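Local atomic coordinates of MdbA (Actinomyces oris, PDB entry 4Z7X), a protein that probably catalyses disulfide bond formation in exported proteins, as a thiol-disulfide oxidoreductase with a thioredoxin-type fold linked to pilus assembly. Residues A[19-24]-A[40-45]; A[45-48]-A[53-56]; A[80-85]-A[122-127]; A[88-93]-A[219-224]. One frame throughout, in Å; residues are numbered along the deposited sequence. Where two conformers were deposited one is given.

Contact 1: A[19-24]-A[40-45]; sequences EGLATA and SWTYGE. With 3CX ((2S)-3-(cyclohexylamino)-2-hydroxypropane-1-sulfonic acid), chain C.
With CG trans to its backbone N (chi1 -168°) and the chain extended beyond, Leu21 drives CD1 into the corner between Thr42 and Glu45. The backbone of Glu45 points CB at the leucine, while CG set between its own N and carbonyl carbon (chi1 79°) and a bend at the next bond turn the carboxylate away toward the ligand. Leu21 CD1 lies 3.8 Å from Glu45 CB, and it meets Thr42 CG2 tip to tip at 3.9 Å. Both contacts are purely apolar. Thr42 belongs to strand 41-43, an outermost strand of the thioredoxin-type sheet, paired antiparallel with strand 91-96; the loop carrying Leu21 thus covers one face of this edge strand and reaches Val58 of strand 58-63. Trp41 and Tyr43 project from the other face, where Trp41 NE1 donates in its ring plane to Tyr43 OH (2.9 Å), a hydroxyl with a further partner in helix 123-140. The cyclohexyl group of the ligand 3CX, a buffer-type sulfonate, lies obliquely against both rings. The polar half of the site is centred on Glu45 OE1, which accepts from Thr42 OG1 at 2.7 Å, the donor standing above the carboxylate plane, and from 3CX OAC at 2.6 Å. An alanine in place of Glu45 would probably leave Thr42 OG1 and the ligand hydroxyl without their shared acceptor. Gly44 N donates in turn to that same OAC at 2.9 Å.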
loop_
_atom_site.group_PDB
_atom_site.type_symbol
_atom_site.label_atom_id
_atom_site.label_comp_id
_atom_site.label_asym_id
_atom_site.label_seq_id
_atom_site.Cartn_x
_atom_site.Cartn_y
_atom_site.Cartn_z
ATOM N N GLU A 19 -8.642 -14.735 7.806
ATOM C CA GLU A 19 -9.907 -14.023 7.901
ATOM C C GLU A 19 -10.050 -12.913 6.875
ATOM O O GLU A 19 -11.134 -12.357 6.740
ATOM C CB GLU A 19 -10.073 -13.416 9.306
ATOM C CG GLU A 19 -10.114 -14.422 10.433
ATOM C CD GLU A 19 -11.422 -15.167 10.436
ATOM O OE1 GLU A 19 -11.368 -16.388 10.233
ATOM O OE2 GLU A 19 -12.488 -14.516 10.597
ATOM N N GLY A 20 -8.982 -12.554 6.151
ATOM C CA GLY A 20 -9.154 -11.536 5.114
ATOM C C GLY A 20 -9.377 -10.153 5.705
ATOM O O GLY A 20 -8.687 -9.731 6.650
ATOM N N LEU A 21 -10.334 -9.441 5.113
ATOM C CA LEU A 21 -10.613 -8.053 5.458
ATOM C C LEU A 21 -11.618 -8.220 6.543
ATOM O O LEU A 21 -12.761 -8.563 6.294
ATOM C CB LEU A 21 -11.201 -7.339 4.245
ATOM C CG LEU A 21 -11.292 -5.845 4.334
ATOM C CD1 LEU A 21 -11.875 -5.399 3.000
ATOM C CD2 LEU A 21 -12.193 -5.395 5.478
ATOM N N ALA A 22 -11.172 -8.018 7.749
ATOM C CA ALA A 22 -11.905 -8.448 8.892
ATOM C C ALA A 22 -11.838 -7.431 10.026
ATOM O O ALA A 22 -12.121 -7.791 11.207
ATOM C CB ALA A 22 -11.385 -9.811 9.365
ATOM N N THR A 23 -11.501 -6.169 9.676
ATOM C CA THR A 23 -11.523 -5.117 10.664
ATOM C C THR A 23 -12.335 -3.936 10.133
ATOM O O THR A 23 -12.510 -3.812 8.915
ATOM C CB THR A 23 -10.098 -4.666 10.998
ATOM O OG1 THR A 23 -9.461 -4.355 9.788
ATOM C CG2 THR A 23 -9.289 -5.774 11.690
ATOM N N ALA A 24 -12.863 -3.143 11.094
ATOM C CA ALA A 24 -13.524 -1.850 10.928
ATOM C C ALA A 24 -12.518 -0.681 10.913
ATOM O O ALA A 24 -11.371 -0.889 11.134
ATOM C CB ALA A 24 -14.420 -1.650 12.079
ATOM N N SER A 40 -4.435 -1.179 7.513
ATOM C CA SER A 40 -4.546 -1.386 6.077
ATOM C C SER A 40 -5.540 -0.389 5.473
ATOM O O SER A 40 -6.371 0.233 6.175
ATOM C CB SER A 40 -4.990 -2.827 5.727
ATOM O OG SER A 40 -6.289 -3.167 6.229
ATOM N N TRP A 41 -5.491 -0.276 4.150
ATOM C CA TRP A 41 -6.536 0.399 3.405
ATOM C C TRP A 41 -6.875 -0.404 2.182
ATOM O O TRP A 41 -6.059 -1.208 1.726
ATOM C CB TRP A 41 -6.198 1.836 3.073
ATOM C CG TRP A 41 -5.210 2.097 2.028
ATOM C CD1 TRP A 41 -5.496 2.481 0.760
ATOM C CD2 TRP A 41 -3.763 2.125 2.136
ATOM N NE1 TRP A 41 -4.343 2.746 0.077
ATOM C CE2 TRP A 41 -3.267 2.524 0.893
ATOM C CE3 TRP A 41 -2.850 1.800 3.142
ATOM C CZ2 TRP A 41 -1.905 2.663 0.645
ATOM C CZ3 TRP A 41 -1.493 1.924 2.896
ATOM C CH2 TRP A 41 -1.035 2.360 1.664
ATOM N N THR A 42 -8.069 -0.183 1.636
ATOM C CA THR A 42 -8.588 -1.093 0.633
ATOM C C THR A 42 -9.224 -0.408 -0.553
ATOM O O THR A 42 -9.660 0.734 -0.446
ATOM C CB THR A 42 -9.617 -2.106 1.205
ATOM O OG1 THR A 42 -10.825 -1.430 1.549
ATOM C CG2 THR A 42 -9.075 -2.802 2.447
ATOM N N TYR A 43 -9.274 -1.176 -1.651
ATOM C CA TYR A 43 -9.904 -0.789 -2.902
ATOM C C TYR A 43 -10.819 -1.918 -3.363
ATOM O O TYR A 43 -10.395 -3.056 -3.438
ATOM C CB TYR A 43 -8.842 -0.527 -4.005
ATOM C CG TYR A 43 -7.835 0.556 -3.637
ATOM C CD1 TYR A 43 -8.022 1.875 -4.025
ATOM C CD2 TYR A 43 -6.707 0.248 -2.908
ATOM C CE1 TYR A 43 -7.127 2.867 -3.704
ATOM C CE2 TYR A 43 -5.776 1.214 -2.590
ATOM C CZ TYR A 43 -5.994 2.541 -2.974
ATOM O OH TYR A 43 -5.044 3.492 -2.611
ATOM N N GLY A 44 -12.071 -1.572 -3.667
ATOM C CA GLY A 44 -13.024 -2.512 -4.245
ATOM C C GLY A 44 -13.872 -3.396 -3.322
ATOM O O GLY A 44 -14.618 -4.252 -3.797
ATOM N N GLU A 45 -13.849 -3.122 -2.026
ATOM C CA GLU A 45 -14.568 -3.951 -1.057
ATOM C C GLU A 45 -16.068 -3.761 -0.990
ATOM O O GLU A 45 -16.765 -4.588 -0.376
ATOM C CB GLU A 45 -13.974 -3.774 0.351
ATOM C CG GLU A 45 -14.371 -2.543 1.139
ATOM C CD GLU A 45 -13.761 -1.233 0.646
ATOM O OE1 GLU A 45 -12.875 -1.243 -0.265
ATOM O OE2 GLU A 45 -14.112 -0.198 1.245
HETATM O OAA 3CX C . -16.933 1.294 -3.856
HETATM O OAB 3CX C . -15.272 -0.525 -3.222
HETATM O OAC 3CX C . -12.650 0.745 -1.997
HETATM O OAD 3CX C . -16.384 0.598 -1.505
HETATM C CAE 3CX C . -8.190 5.385 -0.570
HETATM C CAF 3CX C . -8.848 5.087 0.751
HETATM C CAG 3CX C . -9.120 5.552 -1.765
HETATM C CAH 3CX C . -9.919 4.007 0.581
HETATM C CAI 3CX C . -10.204 4.519 -1.955
HETATM C CAJ 3CX C . -12.760 3.042 -1.500
HETATM C CAK 3CX C . -14.673 1.959 -2.668
HETATM N NAL 3CX C . -11.577 2.800 -0.651
HETATM C CAM 3CX C . -13.561 1.756 -1.628
HETATM C CAN 3CX C . -10.283 3.538 -0.820
HETATM S SAO 3CX C . -15.809 0.749 -2.820
#

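Contact 2: A[45-48]-A[53-56]; sequences EGAA and AASA. With 3CX ((2S)-3-(cyclohexylamino)-2-hydroxypropane-1-sulfonic acid), chain C.
The methyl of Ala47 presses against the turn at Ala53 and Ala54, and the backbones come close enough for the CA atoms of Ala47 and Ala54 to lie 4.9 Å apart. Ala47 CB sits 3.5 Å from Ala53 C and 3.6 Å from Ala53 CB, so it rests on both the backbone and the methyl of that residue. A step further on, Ala54 CB abuts Ala48 O at 3.2 Å, a tight approach of a methyl to a carbonyl. The receiving turn is a 3-10 segment, closed by the bond from Ala56 N to Ala53 O (3.1 Å), and Thr51 OG1 ties the two sides together by bonding to Ala48 O and, weakly, to Ala54 N. The other side is looser. The Ala48 methyl points away from the turn, and Glu45 and Gly46 face the ligand 3CX instead. There Gly46 N donates to the sulfonate oxygen OAB (3.0 Å, 157° at the hydrogen), while a CB on Gly46 would collide with OAD of the same group. Glu45 OE2 lies 3.5 Å from ligand atom CAM, the carbon that carries the hydroxyl. A glycine in place of Glu45, lacking the carboxylate, would probably leave the ligand's middle freer to shift, with Gly46 N still holding the sulfonate. Small residues thus fold a compact surface loop that carries the chain from edge strand 41-43 past the end of strand 91-96 to strand 58-63, as the 1-3-2 strand order of this thioredoxin-type sheet requires.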
loop_
_atom_site.group_PDB
_atom_site.type_symbol
_atom_site.label_atom_id
_atom_site.label_comp_id
_atom_site.label_asym_id
_atom_site.label_seq_id
_atom_site.Cartn_x
_atom_site.Cartn_y
_atom_site.Cartn_z
ATOM N N GLU A 45 -13.849 -3.122 -2.026
ATOM C CA GLU A 45 -14.568 -3.951 -1.057
ATOM C C GLU A 45 -16.068 -3.761 -0.990
ATOM O O GLU A 45 -16.765 -4.588 -0.376
ATOM C CB GLU A 45 -13.974 -3.774 0.351
ATOM C CG GLU A 45 -14.371 -2.543 1.139
ATOM C CD GLU A 45 -13.761 -1.233 0.646
ATOM O OE1 GLU A 45 -12.875 -1.243 -0.265
ATOM O OE2 GLU A 45 -14.112 -0.198 1.245
ATOM N N GLY A 46 -16.582 -2.699 -1.601
ATOM C CA GLY A 46 -17.967 -2.276 -1.305
ATOM C C GLY A 46 -18.975 -2.463 -2.428
ATOM O O GLY A 46 -20.013 -1.775 -2.470
ATOM N N ALA A 47 -18.697 -3.403 -3.328
ATOM C CA ALA A 47 -19.648 -3.770 -4.394
ATOM C C ALA A 47 -21.019 -4.234 -3.853
ATOM O O ALA A 47 -21.108 -4.858 -2.774
ATOM C CB ALA A 47 -19.045 -4.855 -5.268
ATOM N N ALA A 48 -22.078 -3.941 -4.601
ATOM C CA ALA A 48 -23.425 -4.455 -4.260
ATOM C C ALA A 48 -23.482 -6.005 -4.390
ATOM O O ALA A 48 -22.914 -6.572 -5.330
ATOM C CB ALA A 48 -24.478 -3.782 -5.134
ATOM N N ALA A 53 -19.105 -8.095 -9.301
ATOM C CA ALA A 53 -18.081 -7.383 -8.526
ATOM C C ALA A 53 -18.056 -7.769 -7.035
ATOM O O ALA A 53 -17.001 -7.676 -6.426
ATOM C CB ALA A 53 -18.249 -5.866 -8.674
ATOM N N ALA A 54 -19.189 -8.209 -6.459
ATOM C CA ALA A 54 -19.238 -8.565 -5.046
ATOM C C ALA A 54 -18.461 -9.829 -4.738
ATOM O O ALA A 54 -18.017 -9.994 -3.610
ATOM C CB ALA A 54 -20.678 -8.708 -4.563
ATOM N N SER A 55 -18.267 -10.671 -5.765
ATOM C CA SER A 55 -17.431 -11.876 -5.660
ATOM C C SER A 55 -15.950 -11.572 -5.575
ATOM O O SER A 55 -15.172 -12.542 -5.496
ATOM C CB SER A 55 -17.653 -12.853 -6.863
ATOM O OG SER A 55 -18.999 -13.256 -6.983
ATOM N N ALA A 56 -15.532 -10.284 -5.632
ATOM C CA ALA A 56 -14.098 -9.955 -5.617
ATOM C C ALA A 56 -13.332 -10.374 -4.356
ATOM O O ALA A 56 -13.441 -9.749 -3.289
ATOM C CB ALA A 56 -13.835 -8.512 -5.916
HETATM O OAA 3CX C . -16.933 1.294 -3.856
HETATM O OAB 3CX C . -15.272 -0.525 -3.222
HETATM O OAC 3CX C . -12.650 0.745 -1.997
HETATM O OAD 3CX C . -16.384 0.598 -1.505
HETATM C CAE 3CX C . -8.190 5.385 -0.570
HETATM C CAF 3CX C . -8.848 5.087 0.751
HETATM C CAG 3CX C . -9.120 5.552 -1.765
HETATM C CAH 3CX C . -9.919 4.007 0.581
HETATM C CAI 3CX C . -10.204 4.519 -1.955
HETATM C CAJ 3CX C . -12.760 3.042 -1.500
HETATM C CAK 3CX C . -14.673 1.959 -2.668
HETATM N NAL 3CX C . -11.577 2.800 -0.651
HETATM C CAM 3CX C . -13.561 1.756 -1.628
HETATM C CAN 3CX C . -10.283 3.538 -0.820
HETATM S SAO 3CX C . -15.809 0.749 -2.820
#

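Contact 3: A[80-85]-A[122-127]; sequences EINQLL and QSLSFH
Leu124 reaches across to helix 68-86, meeting both Asn82 and Leu85 with one branch. From CB, which stays back near its own helix, the chain leaves with CG opposite the backbone N (chi1 -168°), a torsion that stretches the side chain toward the other helix. CG comes within 4.0 Å of Asn82 OD1. Of the two methyls, CD2 does the touching across the contact: it meets Leu85 CD1 tip to tip at 3.7 Å and lies 3.2 Å from Asn82 OD1, past which the leucine slides in the opposite direction. Both approaches to OD1 are doubtful in detail, since Asn82 was modelled in two conformers. The contact therefore has an apolar floor, built by the two leucines, and a polar side toward solvent. On that side, a water accepts from Asn82 ND2 at 3.1 Å and makes a weak bond to Leu124 O at 3.3 Å; with the same reservation about Asn82, this links the side chain of one helix to the backbone of the other. With CA atoms no closer than the 8.7 Å between Asn82 and Leu124, the helices touch lightly, through side-chain ends. Beneath them runs strand 91-96: Ile81 and Leu85 rest on its Leu92, while Leu124 and His127 rest on Leu94. Helix 68-86, which starts at what is probably the thioredoxin-type CxxC motif, and helix 123-140, from the largely helical region between strands 91-96 and 198-201, thus lie side by side over one face of the sheet.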
loop_
_atom_site.group_PDB
_atom_site.type_symbol
_atom_site.label_atom_id
_atom_site.label_comp_id
_atom_site.label_asym_id
_atom_site.label_seq_id
_atom_site.Cartn_x
_atom_site.Cartn_y
_atom_site.Cartn_z
ATOM N N GLU A 80 -1.128 -5.091 -13.629
ATOM C CA GLU A 80 -2.185 -6.125 -13.502
ATOM C C GLU A 80 -3.040 -5.938 -12.240
ATOM O O GLU A 80 -4.201 -6.273 -12.235
ATOM C CB GLU A 80 -1.629 -7.554 -13.571
ATOM C CG GLU A 80 -0.799 -8.022 -12.393
ATOM C CD GLU A 80 -0.548 -9.515 -12.439
ATOM O OE1 GLU A 80 0.457 -9.969 -11.840
ATOM O OE2 GLU A 80 -1.352 -10.256 -13.076
ATOM N N ILE A 81 -2.454 -5.402 -11.167
ATOM C CA ILE A 81 -3.267 -5.103 -9.996
ATOM C C ILE A 81 -4.313 -4.039 -10.356
ATOM O O ILE A 81 -5.494 -4.148 -9.997
ATOM C CB ILE A 81 -2.405 -4.638 -8.832
ATOM C CG1 ILE A 81 -1.605 -5.841 -8.331
ATOM C CG2 ILE A 81 -3.260 -3.998 -7.753
ATOM C CD1 ILE A 81 -0.563 -5.560 -7.283
ATOM N N ASN A 82 -3.878 -2.965 -11.020
ATOM C CA ASN A 82 -4.818 -1.941 -11.480
ATOM C C ASN A 82 -5.872 -2.528 -12.418
ATOM O O ASN A 82 -7.060 -2.144 -12.351
ATOM C CB ASN A 82 -4.091 -0.799 -12.166
ATOM C CG ASN A 82 -3.365 0.080 -11.173
ATOM O OD1 ASN A 82 -3.654 0.022 -9.986
ATOM N ND2 ASN A 82 -2.409 0.852 -11.631
ATOM N N GLN A 83 -5.457 -3.482 -13.285
ATOM C CA GLN A 83 -6.396 -4.100 -14.209
ATOM C C GLN A 83 -7.393 -4.961 -13.481
ATOM O O GLN A 83 -8.577 -4.893 -13.783
ATOM C CB GLN A 83 -5.672 -4.883 -15.280
ATOM C CG GLN A 83 -6.574 -5.290 -16.388
ATOM C CD GLN A 83 -7.116 -4.118 -17.158
ATOM O OE1 GLN A 83 -6.392 -3.167 -17.474
ATOM N NE2 GLN A 83 -8.407 -4.183 -17.482
ATOM N N LEU A 84 -6.920 -5.795 -12.555
ATOM C CA LEU A 84 -7.823 -6.608 -11.754
ATOM C C LEU A 84 -8.825 -5.753 -11.023
ATOM O O LEU A 84 -9.992 -6.122 -10.918
ATOM C CB LEU A 84 -7.031 -7.471 -10.774
ATOM C CG LEU A 84 -6.273 -8.620 -11.431
ATOM C CD1 LEU A 84 -5.153 -9.053 -10.488
ATOM C CD2 LEU A 84 -7.164 -9.825 -11.870
ATOM N N LEU A 85 -8.416 -4.605 -10.513
ATOM C CA LEU A 85 -9.399 -3.695 -9.889
ATOM C C LEU A 85 -10.406 -3.123 -10.898
ATOM O O LEU A 85 -11.604 -3.039 -10.630
ATOM C CB LEU A 85 -8.686 -2.539 -9.171
ATOM C CG LEU A 85 -7.983 -2.907 -7.880
ATOM C CD1 LEU A 85 -6.994 -1.817 -7.416
ATOM C CD2 LEU A 85 -9.006 -3.263 -6.793
ATOM N N GLN A 122 -6.037 9.886 -5.891
ATOM C CA GLN A 122 -4.667 9.670 -6.370
ATOM C C GLN A 122 -3.857 8.762 -5.482
ATOM O O GLN A 122 -2.656 8.600 -5.685
ATOM C CB GLN A 122 -3.964 10.995 -6.519
ATOM C CG GLN A 122 -4.469 11.851 -7.671
ATOM C CD GLN A 122 -5.676 12.679 -7.366
ATOM O OE1 GLN A 122 -5.769 13.290 -6.312
ATOM N NE2 GLN A 122 -6.572 12.784 -8.341
ATOM N N SER A 123 -4.496 8.136 -4.500
ATOM C CA SER A 123 -3.723 7.349 -3.524
ATOM C C SER A 123 -2.990 6.145 -4.126
ATOM O O SER A 123 -1.816 5.928 -3.803
ATOM C CB SER A 123 -4.555 6.902 -2.328
ATOM O OG SER A 123 -5.651 6.121 -2.702
ATOM N N LEU A 124 -3.662 5.342 -4.968
ATOM C CA LEU A 124 -2.978 4.164 -5.517
ATOM C C LEU A 124 -1.838 4.556 -6.472
ATOM O O LEU A 124 -0.766 3.937 -6.472
ATOM C CB LEU A 124 -3.997 3.191 -6.122
ATOM C CG LEU A 124 -3.478 1.810 -6.461
ATOM C CD1 LEU A 124 -2.839 1.135 -5.264
ATOM C CD2 LEU A 124 -4.602 0.957 -7.029
ATOM N N SER A 125 -2.029 5.618 -7.242
ATOM C CA SER A 125 -0.992 6.124 -8.132
ATOM C C SER A 125 0.177 6.679 -7.339
ATOM O O SER A 125 1.352 6.527 -7.704
ATOM C CB SER A 125 -1.561 7.211 -9.019
ATOM O OG SER A 125 -2.455 6.648 -9.919
ATOM N N PHE A 126 -0.134 7.314 -6.212
ATOM C CA PHE A 126 0.942 7.864 -5.355
ATOM C C PHE A 126 1.745 6.740 -4.715
ATOM O O PHE A 126 2.964 6.814 -4.584
ATOM C CB PHE A 126 0.370 8.811 -4.315
ATOM C CG PHE A 126 1.426 9.492 -3.503
ATOM C CD1 PHE A 126 2.303 10.413 -4.089
ATOM C CD2 PHE A 126 1.543 9.247 -2.166
ATOM C CE1 PHE A 126 3.268 11.042 -3.337
ATOM C CE2 PHE A 126 2.531 9.888 -1.391
ATOM C CZ PHE A 126 3.410 10.760 -1.991
ATOM N N HIS A 127 1.048 5.698 -4.300
ATOM C CA HIS A 127 1.716 4.503 -3.783
ATOM C C HIS A 127 2.744 3.993 -4.771
ATOM O O HIS A 127 3.896 3.734 -4.436
ATOM C CB HIS A 127 0.649 3.427 -3.525
ATOM C CG HIS A 127 1.177 2.120 -3.046
ATOM N ND1 HIS A 127 1.584 1.913 -1.753
ATOM C CD2 HIS A 127 1.306 0.934 -3.680
ATOM C CE1 HIS A 127 1.963 0.663 -1.619
ATOM N NE2 HIS A 127 1.788 0.041 -2.775
HETATM O O HOH W 1 -1.034 2.581 -9.456
#

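Contact 4: A[88-93]-A[219-224]; sequences KKITLA and ELVTGS
Val221 meets Ile90 methyl to methyl, the side chains crossing at about a right angle. Ile90 CG2 is 3.8 Å from Val221 CG2 and 4.0 Å from Val221 CG1, so it sits against the fork of the valine. Val221 CG1 also lies 3.8 Å from Lys89 O, the carbonyl of the residue before Ile90. Farther out, the aliphatic part of Lys89 runs by Thr222, with Lys89 CD at 4.4 Å from Thr222 CG2, a loose contact whose detail is uncertain because the lysine has two conformers. The next shell fixes both partners. Leu84 of helix 68-86 touches Lys89, Ile90 and Val221 alike, and Ile90 is backed by Leu85 and by Leu59 of strand 58-63. Lys88 ends helix 68-86 in a Schellman motif with positive phi, turning the chain toward strand 91-96. On the other segment, Thr222 OG1 bonds to Thr218 O one turn back, and Gly223 leaves the helix with positive phi. This packing of the short C-terminal helix 216-222 beside helix 68-86, just before inner strand 91-96, is characteristic of the thioredoxin fold.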
loop_
_atom_site.group_PDB
_atom_site.type_symbol
_atom_site.label_atom_id
_atom_site.label_comp_id
_atom_site.label_asym_id
_atom_site.label_seq_id
_atom_site.Cartn_x
_atom_site.Cartn_y
_atom_site.Cartn_z
ATOM N N LYS A 88 -12.963 -5.545 -11.657
ATOM C CA LYS A 88 -13.752 -5.929 -10.474
ATOM C C LYS A 88 -13.525 -7.373 -10.054
ATOM O O LYS A 88 -14.444 -8.045 -9.569
ATOM C CB LYS A 88 -15.248 -5.628 -10.678
ATOM C CG LYS A 88 -15.525 -4.185 -11.079
ATOM C CD LYS A 88 -14.843 -3.230 -10.118
ATOM C CE LYS A 88 -15.495 -1.869 -9.987
ATOM N NZ LYS A 88 -15.021 -1.212 -8.720
ATOM N N LYS A 89 -12.266 -7.829 -10.192
ATOM C CA LYS A 89 -11.900 -9.211 -9.884
ATOM C C LYS A 89 -11.216 -9.405 -8.537
ATOM O O LYS A 89 -11.108 -10.526 -8.060
ATOM C CB LYS A 89 -10.973 -9.752 -10.974
ATOM C CG LYS A 89 -11.683 -9.922 -12.311
ATOM C CD LYS A 89 -10.877 -10.718 -13.323
ATOM C CE LYS A 89 -11.736 -11.078 -14.531
ATOM N NZ LYS A 89 -12.808 -12.065 -14.261
ATOM N N ILE A 90 -10.703 -8.327 -7.944
ATOM C CA ILE A 90 -10.150 -8.411 -6.586
ATOM C C ILE A 90 -10.625 -7.239 -5.731
ATOM O O ILE A 90 -10.995 -6.180 -6.249
ATOM C CB ILE A 90 -8.610 -8.393 -6.552
ATOM C CG1 ILE A 90 -8.031 -7.087 -7.114
ATOM C CG2 ILE A 90 -8.024 -9.603 -7.286
ATOM C CD1 ILE A 90 -6.503 -7.024 -6.984
ATOM N N THR A 91 -10.550 -7.446 -4.429
ATOM C CA THR A 91 -10.529 -6.372 -3.448
ATOM C C THR A 91 -9.059 -6.291 -2.991
ATOM O O THR A 91 -8.513 -7.265 -2.533
ATOM C CB THR A 91 -11.395 -6.754 -2.254
ATOM O OG1 THR A 91 -12.756 -6.849 -2.676
ATOM C CG2 THR A 91 -11.259 -5.747 -1.149
ATOM N N LEU A 92 -8.430 -5.153 -3.196
ATOM C CA LEU A 92 -7.017 -4.960 -2.842
ATOM C C LEU A 92 -6.929 -4.384 -1.435
ATOM O O LEU A 92 -7.539 -3.352 -1.137
ATOM C CB LEU A 92 -6.323 -4.031 -3.843
ATOM C CG LEU A 92 -4.857 -3.719 -3.547
ATOM C CD1 LEU A 92 -3.996 -4.964 -3.732
ATOM C CD2 LEU A 92 -4.315 -2.603 -4.421
ATOM N N ALA A 93 -6.130 -5.034 -0.593
ATOM C CA ALA A 93 -5.869 -4.506 0.734
ATOM C C ALA A 93 -4.371 -4.325 0.932
ATOM O O ALA A 93 -3.602 -5.285 0.794
ATOM C CB ALA A 93 -6.427 -5.443 1.795
ATOM N N GLU A 219 -3.336 -14.769 -13.350
ATOM C CA GLU A 219 -3.434 -16.229 -13.467
ATOM C C GLU A 219 -3.897 -16.897 -12.189
ATOM O O GLU A 219 -4.757 -17.783 -12.227
ATOM C CB GLU A 219 -2.110 -16.809 -13.924
ATOM C CG GLU A 219 -1.736 -16.362 -15.342
ATOM C CD GLU A 219 -0.241 -16.402 -15.638
ATOM O OE1 GLU A 219 0.535 -17.042 -14.874
ATOM O OE2 GLU A 219 0.162 -15.796 -16.656
ATOM N N LEU A 220 -3.361 -16.446 -11.061
ATOM C CA LEU A 220 -3.798 -16.927 -9.755
ATOM C C LEU A 220 -5.279 -16.627 -9.530
ATOM O O LEU A 220 -6.048 -17.490 -9.138
ATOM C CB LEU A 220 -2.964 -16.257 -8.677
ATOM C CG LEU A 220 -3.410 -16.503 -7.223
ATOM C CD1 LEU A 220 -3.438 -17.992 -6.884
ATOM C CD2 LEU A 220 -2.555 -15.724 -6.248
ATOM N N VAL A 221 -5.673 -15.378 -9.764
ATOM C CA VAL A 221 -7.050 -14.945 -9.498
ATOM C C VAL A 221 -8.057 -15.656 -10.413
ATOM O O VAL A 221 -9.134 -16.084 -9.969
ATOM C CB VAL A 221 -7.160 -13.399 -9.597
ATOM C CG1 VAL A 221 -8.589 -12.906 -9.555
ATOM C CG2 VAL A 221 -6.346 -12.755 -8.487
ATOM N N THR A 222 -7.709 -15.856 -11.674
ATOM C CA THR A 222 -8.645 -16.519 -12.590
ATOM C C THR A 222 -8.528 -18.062 -12.615
ATOM O O THR A 222 -9.329 -18.742 -13.241
ATOM C CB THR A 222 -8.459 -15.947 -13.982
ATOM O OG1 THR A 222 -7.168 -16.321 -14.474
ATOM C CG2 THR A 222 -8.565 -14.409 -13.927
ATOM N N GLY A 223 -7.540 -18.635 -11.937
ATOM C CA GLY A 223 -7.387 -20.121 -11.941
ATOM C C GLY A 223 -6.665 -20.605 -13.190
ATOM O O GLY A 223 -6.645 -21.825 -13.516
ATOM N N SER A 224 -6.131 -19.590 -13.878
ATOM C CA SER A 224 -5.187 -19.596 -15.002
ATOM C C SER A 224 -5.955 -19.443 -16.253
ATOM O O SER A 224 -6.719 -18.495 -16.297
ATOM C CB SER A 224 -4.202 -20.748 -14.987
ATOM O OG SER A 224 -3.327 -20.541 -13.883
#

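The four contacts lie on or beside one mixed sheet. Contacts 1 and 2 come first along the chain, share Glu45 and lie about 12 Å apart between centres, both touching the ligand at the edge-strand side. Contacts 3 and 4 follow and cross in sequence, their segments alternating along the chain; helix 68-86 precedes strand 91-96, their centres are about 14 Å apart, and Leu84 O joins Lys89 N between them. Strand 91-96 is the common element: Leu92 pairs with Tyr43 of contact 1, and Thr91 OG1 bonds to Ala56 of contact 2. Tyr43 OH, bonded to Ser123, ties contact 1 to contact 3. Edge strand, helical region and C-terminal helix are thereby joined around the thioredoxin core.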